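Local coordinates for major Capsid Protein VP1 (Chimpanzee polyomavirus Bob, PDB 6Y9I) that builds the pentameric capsomers of a polyomavirus capsid and, as in its relatives, probably engages glycan receptors on host cells, at residues E27-N33 with I62-S68; I127-H133 with A258-M264; I147-L152 with K177-G182. One frame throughout, in Å; residues are numbered along the deposited sequence.

Interaction 1 of 3, residues E27-N33 with I62-S68; sequences EPRMGIN and IQMPQYS. With MG (magnesium ion), chain F.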
loop_
_atom_site.group_PDB
_atom_site.type_symbol
_atom_site.label_atom_id
_atom_site.label_comp_id
_atom_site.label_asym_id
_atom_site.label_seq_id
_atom_site.Cartn_x
_atom_site.Cartn_y
_atom_site.Cartn_z
ATOM N N GLU A 27 7.336 4.845 28.072
ATOM C CA GLU A 27 7.146 6.252 27.670
ATOM C C GLU A 27 8.202 6.560 26.614
ATOM O O GLU A 27 9.292 5.983 26.640
ATOM C CB GLU A 27 7.188 7.142 28.903
ATOM C CG GLU A 27 5.930 7.000 29.746
ATOM C CD GLU A 27 5.587 8.162 30.654
ATOM O OE1 GLU A 27 5.532 7.929 31.870
ATOM O OE2 GLU A 27 5.305 9.275 30.150
ATOM N N PRO A 28 7.904 7.482 25.667
ATOM C CA PRO A 28 8.829 7.775 24.572
ATOM C C PRO A 28 10.073 8.508 25.094
ATOM O O PRO A 28 9.938 9.296 26.038
ATOM C CB PRO A 28 8.020 8.662 23.636
ATOM C CG PRO A 28 7.018 9.327 24.543
ATOM C CD PRO A 28 6.690 8.303 25.618
ATOM N N ARG A 29 11.233 8.186 24.516
ATOM C CA ARG A 29 12.533 8.854 24.798
ATOM C C ARG A 29 13.039 9.530 23.525
ATOM O O ARG A 29 13.995 9.014 22.875
ATOM C CB ARG A 29 13.481 7.830 25.435
ATOM C CG ARG A 29 12.910 7.201 26.693
ATOM C CD ARG A 29 12.898 8.155 27.853
ATOM N NE ARG A 29 12.308 7.598 29.061
ATOM C CZ ARG A 29 11.140 7.965 29.588
ATOM N NH1 ARG A 29 10.349 8.829 28.982
ATOM N NH2 ARG A 29 10.727 7.419 30.709
ATOM N N MET A 30 12.426 10.670 23.171
ATOM C CA MET A 30 12.681 11.355 21.869
ATOM C C MET A 30 13.867 12.310 22.035
ATOM O O MET A 30 14.292 12.926 21.033
ATOM C CB MET A 30 11.456 12.127 21.384
ATOM C CG MET A 30 10.320 11.230 20.908
ATOM S SD MET A 30 10.744 10.135 19.537
ATOM C CE MET A 30 11.095 8.592 20.370
ATOM N N GLY A 31 14.374 12.441 23.263
ATOM C CA GLY A 31 15.573 13.235 23.586
ATOM C C GLY A 31 15.337 14.091 24.822
ATOM O O GLY A 31 16.193 14.103 25.730
ATOM N N ILE A 32 14.193 14.766 24.864
ATOM C CA ILE A 32 13.668 15.421 26.084
ATOM C C ILE A 32 12.879 14.359 26.846
ATOM O O ILE A 32 11.699 14.096 26.513
ATOM C CB ILE A 32 12.886 16.696 25.753
ATOM C CG1 ILE A 32 13.799 17.706 25.044
ATOM C CG2 ILE A 32 12.280 17.264 27.023
ATOM C CD1 ILE A 32 13.083 18.692 24.175
ATOM N N ASN A 33 13.561 13.751 27.814
ATOM C CA ASN A 33 13.213 12.418 28.353
ATOM C C ASN A 33 12.603 12.554 29.738
ATOM O O ASN A 33 12.280 11.532 30.341
ATOM C CB ASN A 33 14.424 11.496 28.336
ATOM C CG ASN A 33 14.825 11.116 26.933
ATOM O OD1 ASN A 33 14.068 11.347 25.983
ATOM N ND2 ASN A 33 15.998 10.516 26.798
ATOM N N ILE A 62 19.771 15.358 23.539
ATOM C CA ILE A 62 18.344 15.794 23.562
ATOM C C ILE A 62 17.824 15.974 22.112
ATOM O O ILE A 62 16.586 16.031 21.968
ATOM C CB ILE A 62 18.124 17.034 24.457
ATOM C CG1 ILE A 62 18.997 18.220 24.040
ATOM C CG2 ILE A 62 18.320 16.694 25.935
ATOM C CD1 ILE A 62 18.605 19.551 24.665
ATOM N N GLN A 63 18.698 15.949 21.082
ATOM C CA GLN A 63 18.327 16.028 19.632
ATOM C C GLN A 63 18.283 14.643 18.979
ATOM O O GLN A 63 18.115 14.600 17.717
ATOM C CB GLN A 63 19.330 16.876 18.839
ATOM C CG GLN A 63 19.408 18.310 19.309
ATOM C CD GLN A 63 20.495 19.056 18.580
ATOM O OE1 GLN A 63 21.680 18.851 18.834
ATOM N NE2 GLN A 63 20.094 19.871 17.624
ATOM N N MET A 64 18.474 13.564 19.747
ATOM C CA MET A 64 18.659 12.197 19.181
ATOM C C MET A 64 17.657 11.262 19.841
ATOM O O MET A 64 17.773 10.927 21.030
ATOM C CB MET A 64 20.075 11.688 19.397
ATOM C CG MET A 64 21.130 12.636 18.879
ATOM S SD MET A 64 22.777 11.933 19.093
ATOM C CE MET A 64 22.805 10.811 17.704
ATOM N N PRO A 65 16.558 10.914 19.131
ATOM C CA PRO A 65 15.596 9.955 19.672
ATOM C C PRO A 65 16.302 8.646 20.021
ATOM O O PRO A 65 17.217 8.209 19.309
ATOM C CB PRO A 65 14.545 9.836 18.558
ATOM C CG PRO A 65 14.658 11.155 17.810
ATOM C CD PRO A 65 16.124 11.499 17.854
ATOM N N GLN A 66 15.858 8.045 21.117
ATOM C CA GLN A 66 16.508 6.883 21.762
ATOM C C GLN A 66 15.485 5.760 21.949
ATOM O O GLN A 66 14.282 6.029 22.014
ATOM C CB GLN A 66 17.080 7.311 23.119
ATOM C CG GLN A 66 18.236 8.310 23.019
ATOM C CD GLN A 66 18.176 9.427 24.053
ATOM O OE1 GLN A 66 17.722 9.232 25.191
ATOM N NE2 GLN A 66 18.633 10.616 23.661
ATOM N N TYR A 67 15.975 4.548 22.095
ATOM C CA TYR A 67 15.148 3.373 22.428
ATOM C C TYR A 67 14.723 3.466 23.881
ATOM O O TYR A 67 15.506 3.905 24.739
ATOM C CB TYR A 67 15.913 2.077 22.194
ATOM C CG TYR A 67 16.175 1.783 20.747
ATOM C CD1 TYR A 67 15.196 1.243 19.938
ATOM C CD2 TYR A 67 17.413 2.030 20.196
ATOM C CE1 TYR A 67 15.459 0.924 18.614
ATOM C CE2 TYR A 67 17.688 1.744 18.874
ATOM C CZ TYR A 67 16.706 1.186 18.072
ATOM O OH TYR A 67 16.988 0.907 16.753
ATOM N N SER A 68 13.525 2.992 24.132
ATOM C CA SER A 68 12.957 2.776 25.475
ATOM C C SER A 68 13.225 1.323 25.858
ATOM O O SER A 68 13.253 0.490 24.957
ATOM C CB SER A 68 11.503 3.092 25.485
ATOM O OG SER A 68 11.298 4.421 25.046
HETATM MG MG MG F . 3.914 9.051 33.370
HETATM O O HOH W 1 4.319 11.056 31.925
HETATM O O HOH W 2 11.695 5.883 22.826
HETATM O O HOH W 3 18.594 12.946 25.999
HETATM O O HOH W 4 2.741 10.405 34.744
HETATM O O HOH W 5 4.076 7.236 34.450
#
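Q66 meets the 27-33 segment twice, through its backbone and through its amide. Q66 N donates to R29 O over 2.7 Å. The side chain then bends at chi2 (139°), which carries the amide across to N33, where N33 ND2 donates to Q66 OE1 at 2.7 Å. The two amide planes stand 82° apart: OE1 lies in the plane of the N33 amide, whereas ND2 comes in tilted from the Q66 carbonyl. The other end of N33 is engaged too, N33 OD1 accepting from G31 N at 2.9 Å, and together the two bonds fix the rotation of this amide.

R29 gives the contact its aliphatic part, CG resting 3.6 Å from S68 OG. From there the guanidinium leads away, to a salt bridge from NE to D194 and bonds from NH1 to P28 O and Y43. A water ties R29 N, Q66 O and S68 OG together.

I62 lies against G31, its CG2 3.4 Å from G31 O, and the two backbones approach closely enough to exchange CA-H...O contacts, G31 CA meeting I62 O and I62 CA meeting G31 O. Beside them M30 SD packs on P65 CB at 3.9 Å.

The contact thus joins the two ends of the long BC loop of the VP1 jelly roll, next to an intersubunit metal site. There E27 OE1 lies 2.5 Å from a magnesium ion that L183 O of a neighbouring subunit and three waters also bind, while E27 OE2 is hydrogen-bonded to the Y43 hydroxyl.

Interaction 2 of 3, residues I127-H133 with A258-M264; sequences IEGMNYH and ADICGVM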
loop_
_atom_site.group_PDB
_atom_site.type_symbol
_atom_site.label_atom_id
_atom_site.label_comp_id
_atom_site.label_asym_id
_atom_site.label_seq_id
_atom_site.Cartn_x
_atom_site.Cartn_y
_atom_site.Cartn_z
ATOM N N ILE A 127 1.658 16.676 12.776
ATOM C CA ILE A 127 2.753 15.676 12.817
ATOM C C ILE A 127 2.713 14.870 11.509
ATOM O O ILE A 127 1.648 14.367 11.136
ATOM C CB ILE A 127 2.671 14.795 14.071
ATOM C CG1 ILE A 127 2.704 15.627 15.356
ATOM C CG2 ILE A 127 3.774 13.753 14.059
ATOM C CD1 ILE A 127 3.986 16.396 15.569
ATOM N N GLU A 128 3.853 14.808 10.812
ATOM C CA GLU A 128 4.040 13.966 9.615
ATOM C C GLU A 128 5.523 13.644 9.432
ATOM O O GLU A 128 6.352 14.136 10.197
ATOM C CB GLU A 128 3.423 14.656 8.394
ATOM C CG GLU A 128 3.977 16.036 8.074
ATOM C CD GLU A 128 3.188 16.754 6.967
ATOM O OE1 GLU A 128 2.033 16.339 6.699
ATOM O OE2 GLU A 128 3.735 17.700 6.342
ATOM N N GLY A 129 5.851 12.862 8.425
ATOM C CA GLY A 129 7.253 12.557 8.097
ATOM C C GLY A 129 7.677 11.253 8.736
ATOM O O GLY A 129 6.802 10.405 8.986
ATOM N N MET A 130 8.972 11.089 8.983
ATOM C CA MET A 130 9.551 9.753 9.271
ATOM C C MET A 130 8.872 9.123 10.491
ATOM O O MET A 130 8.599 9.824 11.499
ATOM C CB MET A 130 11.071 9.777 9.439
ATOM C CG MET A 130 11.563 10.806 10.403
ATOM S SD MET A 130 12.899 11.714 9.628
ATOM C CE MET A 130 11.980 12.946 8.718
ATOM N N ASN A 131 8.538 7.847 10.316
ATOM C CA ASN A 131 7.866 6.953 11.271
ATOM C C ASN A 131 8.821 5.787 11.464
ATOM O O ASN A 131 9.239 5.181 10.433
ATOM C CB ASN A 131 6.484 6.526 10.750
ATOM C CG ASN A 131 5.375 7.379 11.317
ATOM O OD1 ASN A 131 4.581 6.902 12.139
ATOM N ND2 ASN A 131 5.350 8.651 10.924
ATOM N N TYR A 132 9.241 5.558 12.707
ATOM C CA TYR A 132 10.136 4.434 13.052
ATOM C C TYR A 132 9.502 3.770 14.257
ATOM O O TYR A 132 9.310 4.422 15.288
ATOM C CB TYR A 132 11.566 4.893 13.313
ATOM C CG TYR A 132 12.549 3.803 13.640
ATOM C CD1 TYR A 132 12.698 3.351 14.949
ATOM C CD2 TYR A 132 13.384 3.263 12.672
ATOM C CE1 TYR A 132 13.610 2.356 15.275
ATOM C CE2 TYR A 132 14.296 2.270 12.993
ATOM C CZ TYR A 132 14.414 1.821 14.297
ATOM O OH TYR A 132 15.279 0.835 14.634
ATOM N N HIS A 133 9.089 2.537 14.078
ATOM C CA HIS A 133 8.278 1.793 15.056
ATOM C C HIS A 133 8.949 0.447 15.252
ATOM O O HIS A 133 9.169 -0.266 14.277
ATOM C CB HIS A 133 6.812 1.706 14.608
ATOM C CG HIS A 133 6.174 3.056 14.486
ATOM N ND1 HIS A 133 5.786 3.781 15.588
ATOM C CD2 HIS A 133 5.917 3.838 13.410
ATOM C CE1 HIS A 133 5.266 4.935 15.210
ATOM N NE2 HIS A 133 5.333 4.991 13.881
ATOM N N ALA A 258 10.757 1.722 20.284
ATOM C CA ALA A 258 11.013 3.042 19.670
ATOM C C ALA A 258 9.795 3.389 18.821
ATOM O O ALA A 258 9.435 2.556 18.018
ATOM C CB ALA A 258 12.263 3.000 18.850
ATOM N N ASP A 259 9.149 4.521 19.066
ATOM C CA ASP A 259 7.976 4.919 18.264
ATOM C C ASP A 259 8.075 6.388 17.922
ATOM O O ASP A 259 7.390 7.162 18.579
ATOM C CB ASP A 259 6.687 4.608 19.006
ATOM C CG ASP A 259 6.468 3.113 19.069
ATOM O OD1 ASP A 259 6.163 2.540 18.001
ATOM O OD2 ASP A 259 6.669 2.529 20.178
ATOM N N ILE A 260 8.860 6.719 16.895
ATOM C CA ILE A 260 8.844 8.069 16.277
ATOM C C ILE A 260 7.618 8.141 15.348
ATOM O O ILE A 260 7.554 7.353 14.387
ATOM C CB ILE A 260 10.146 8.348 15.519
ATOM C CG1 ILE A 260 11.362 8.256 16.451
ATOM C CG2 ILE A 260 10.043 9.701 14.826
ATOM C CD1 ILE A 260 12.657 8.433 15.714
ATOM N N CYS A 261 6.680 9.039 15.627
ATOM C CA CYS A 261 5.386 9.153 14.898
ATOM C C CYS A 261 5.471 10.243 13.833
ATOM O O CYS A 261 4.563 10.345 13.025
ATOM C CB CYS A 261 4.259 9.352 15.896
ATOM S SG CYS A 261 4.055 7.887 16.953
ATOM N N GLY A 262 6.566 11.009 13.806
ATOM C CA GLY A 262 6.809 12.053 12.799
ATOM C C GLY A 262 7.520 13.219 13.437
ATOM O O GLY A 262 8.097 13.028 14.520
ATOM N N VAL A 263 7.444 14.384 12.805
ATOM C CA VAL A 263 8.111 15.631 13.239
ATOM C C VAL A 263 7.074 16.749 13.243
ATOM O O VAL A 263 6.083 16.703 12.455
ATOM C CB VAL A 263 9.303 15.986 12.326
ATOM C CG1 VAL A 263 10.285 14.836 12.231
ATOM C CG2 VAL A 263 8.843 16.397 10.930
ATOM N N MET A 264 7.286 17.729 14.104
ATOM C CA MET A 264 6.642 19.047 13.953
ATOM C C MET A 264 7.677 19.977 13.319
ATOM O O MET A 264 8.911 19.742 13.496
ATOM C CB MET A 264 6.131 19.596 15.287
ATOM C CG MET A 264 7.207 19.931 16.245
ATOM S SD MET A 264 6.633 21.041 17.552
ATOM C CE MET A 264 6.792 22.630 16.737
#
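H133 and D259 face each other across two antiparallel strands as a non-hydrogen-bonded pair, and their side chains supply the missing bond. H133 ND1 donates to D259 OD1 at 2.7 Å, in the ring plane and onto the anti lone pair of the carboxylate, whose plane is turned 37° from the ring. With CG anti to the carbonyl carbon (chi1 -61°), the H133 ring swings over toward D259. At its edge, C261 SG sits 3.6 Å from H133 CE1. Alongside, Y132 and I260 exchange two backbone bonds, and the Y132 ring edge meets A258 CB.

These strands, 131-138 and 252-265, are E and H of the CHEF sheet of the viral jelly roll. Their pairing breaks at M130, and the separate bridge of E128 with V263 is one residue out of step. G262 fits into the break, its CA 3.1 Å from M130 O.

Second-shell bonds set the histidine. H133 NE2 donates to N131 OD1 at 2.7 Å, almost straight at 170°, so both ring nitrogens are engaged. N131 is in turn held by ND2, which reaches G129 O and, weakly, C261 O. Behind D259, R279 forms a salt bridge to OD1, while the Y132 ring meets F230 of a neighbouring subunit.

Interaction 3 of 3, residues I147-L152 with K177-G182; sequences IESNAL and KPQLQG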
loop_
_atom_site.group_PDB
_atom_site.type_symbol
_atom_site.label_atom_id
_atom_site.label_comp_id
_atom_site.label_asym_id
_atom_site.label_seq_id
_atom_site.Cartn_x
_atom_site.Cartn_y
_atom_site.Cartn_z
ATOM N N ILE A 147 25.933 1.838 13.702
ATOM C CA ILE A 147 26.231 2.427 12.385
ATOM C C ILE A 147 26.206 3.955 12.547
ATOM O O ILE A 147 25.724 4.467 13.598
ATOM C CB ILE A 147 25.188 1.904 11.388
ATOM C CG1 ILE A 147 25.661 2.046 9.943
ATOM C CG2 ILE A 147 23.851 2.590 11.620
ATOM C CD1 ILE A 147 24.637 1.631 8.951
ATOM N N GLU A 148 26.755 4.660 11.569
ATOM C CA GLU A 148 26.632 6.129 11.433
ATOM C C GLU A 148 26.190 6.399 9.995
ATOM O O GLU A 148 26.751 5.736 9.092
ATOM C CB GLU A 148 27.963 6.833 11.720
ATOM C CG GLU A 148 28.459 6.672 13.142
ATOM C CD GLU A 148 27.661 7.463 14.148
ATOM O OE1 GLU A 148 27.024 8.474 13.752
ATOM O OE2 GLU A 148 27.694 7.091 15.325
ATOM N N SER A 149 25.247 7.319 9.788
ATOM C CA SER A 149 24.949 7.886 8.448
ATOM C C SER A 149 26.146 8.756 8.017
ATOM O O SER A 149 26.563 8.663 6.847
ATOM C CB SER A 149 23.652 8.644 8.488
ATOM O OG SER A 149 23.620 9.490 9.637
ATOM N N ASN A 150 26.714 9.537 8.946
ATOM C CA ASN A 150 27.930 10.377 8.726
ATOM C C ASN A 150 28.953 10.036 9.819
ATOM O O ASN A 150 28.787 10.477 10.967
ATOM C CB ASN A 150 27.642 11.883 8.731
ATOM C CG ASN A 150 26.652 12.359 7.688
ATOM O OD1 ASN A 150 25.778 13.169 8.002
ATOM N ND2 ASN A 150 26.808 11.916 6.455
ATOM N N ALA A 151 29.970 9.253 9.480
ATOM C CA ALA A 151 30.922 8.745 10.487
ATOM C C ALA A 151 31.552 9.925 11.258
ATOM O O ALA A 151 31.854 9.725 12.446
ATOM C CB ALA A 151 31.950 7.860 9.839
ATOM N N LEU A 152 31.676 11.122 10.658
ATOM C CA LEU A 152 32.427 12.242 11.304
ATOM C C LEU A 152 31.486 13.260 11.970
ATOM O O LEU A 152 31.944 14.382 12.304
ATOM C CB LEU A 152 33.335 12.879 10.256
ATOM C CG LEU A 152 34.505 12.007 9.783
ATOM C CD1 LEU A 152 35.524 12.833 9.010
ATOM C CD2 LEU A 152 35.185 11.281 10.940
ATOM N N LYS A 177 37.237 5.771 11.101
ATOM C CA LYS A 177 35.802 5.954 11.476
ATOM C C LYS A 177 34.839 5.841 10.290
ATOM O O LYS A 177 33.690 5.506 10.521
ATOM C CB LYS A 177 35.581 7.290 12.166
ATOM C CG LYS A 177 35.950 7.265 13.634
ATOM C CD LYS A 177 35.816 8.604 14.241
ATOM C CE LYS A 177 34.393 8.897 14.663
ATOM N NZ LYS A 177 34.379 10.043 15.592
ATOM N N PRO A 178 35.212 6.157 9.026
ATOM C CA PRO A 178 34.328 5.908 7.886
ATOM C C PRO A 178 33.846 4.456 7.760
ATOM O O PRO A 178 32.815 4.267 7.202
ATOM C CB PRO A 178 35.160 6.316 6.667
ATOM C CG PRO A 178 36.103 7.363 7.208
ATOM C CD PRO A 178 36.399 6.929 8.631
ATOM N N GLN A 179 34.581 3.483 8.305
ATOM C CA GLN A 179 34.113 2.060 8.388
ATOM C C GLN A 179 32.697 1.980 8.998
ATOM O O GLN A 179 31.940 1.079 8.618
ATOM C CB GLN A 179 35.068 1.216 9.226
ATOM C CG GLN A 179 36.382 0.909 8.528
ATOM C CD GLN A 179 37.336 0.184 9.450
ATOM O OE1 GLN A 179 36.909 -0.511 10.367
ATOM N NE2 GLN A 179 38.627 0.334 9.177
ATOM N N LEU A 180 32.351 2.894 9.913
ATOM C CA LEU A 180 31.052 2.927 10.628
ATOM C C LEU A 180 29.864 3.219 9.703
ATOM O O LEU A 180 28.735 3.015 10.177
ATOM C CB LEU A 180 31.122 3.968 11.744
ATOM C CG LEU A 180 31.983 3.541 12.928
ATOM C CD1 LEU A 180 32.283 4.697 13.840
ATOM C CD2 LEU A 180 31.317 2.426 13.697
ATOM N N GLN A 181 30.090 3.668 8.470
ATOM C CA GLN A 181 29.017 3.861 7.464
ATOM C C GLN A 181 28.623 2.514 6.859
ATOM O O GLN A 181 27.618 2.453 6.105
ATOM C CB GLN A 181 29.468 4.895 6.436
ATOM C CG GLN A 181 29.489 6.291 7.052
ATOM C CD GLN A 181 30.140 7.385 6.240
ATOM O OE1 GLN A 181 30.365 8.473 6.758
ATOM N NE2 GLN A 181 30.430 7.116 4.971
ATOM N N GLY A 182 29.453 1.502 7.073
ATOM C CA GLY A 182 29.175 0.101 6.731
ATOM C C GLY A 182 28.884 -0.661 7.998
ATOM O O GLY A 182 28.164 -0.137 8.879
HETATM O O HOH W 6 29.717 11.034 5.767
HETATM O O HOH W 7 31.344 10.572 14.847
#
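E148 N donates to L180 O at 2.9 Å and so fastens the irregular 147-152 segment to the last turn of the 3-10 segment 177-181. The adjoining Q181 CA returns a CA-H...O contact to E148 O.

Q181 makes the second tie. Its chain runs extended beyond CG, past S149 O, and brings Q181 OE1 to 2.9 Å from A151 N. This bond is practically straight at 178° and uses a lone pair in the carbonyl plane. A water donates to the same OE1 and accepts from N150 ND2, while NE2 is held by Y43 O and E41 O of a neighbouring subunit; the whole amide is therefore fixed from both ends.

A151 directs its methyl toward the 3-10 turn, with CB only 3.0 Å from K177 O, a tight fit. The K177 chain, bent at chi3 (83°), brings CE to 3.5 Å from A151 O, and NZ shares a water with that oxygen. L152 CD2 also reaches K177 CB.

At the other end of the contact, I147 CG1 lies tight against L180 O, 3.2 Å away. The E148 and L180 side chains run alongside each other, pointing the same way; E148 OE1 ends on the Y155 hydroxyl, and L180 continues onto P166 and N167 at helix 166-170.

The arrangement folds the long EF loop of VP1 back on itself, and the resulting surface docks on the neighbouring subunit, where S149 O, N150 OD1 and Q181 O also find hydrogen-bond donors, as befits the interlocked loops of a polyomavirus pentamer.

Interactions 1 and 2 form one continuous region, their centres 12 Å apart. Y67 OH and Y132 OH lie 2.7 Å apart, probably hydrogen-bonded. M30 SD packs 3.7 Å from I260 CG1, so the BC loop rests directly on the E-H strand pair. Interaction 3 stands off in the EF loop, about 22 Å from interaction 1 and 23 Å from interaction 2 between centres, and touches neither within the chain. Across the pentamer interface, however, interactions 1 and 3 adjoin: E27 packs on G182 of one neighbouring subunit beside the magnesium ion. Interactions 2 and 3 both touch a different neighbouring subunit, where Q181 O accepts from R275, a residue that in its own chain pairs by backbone with C261.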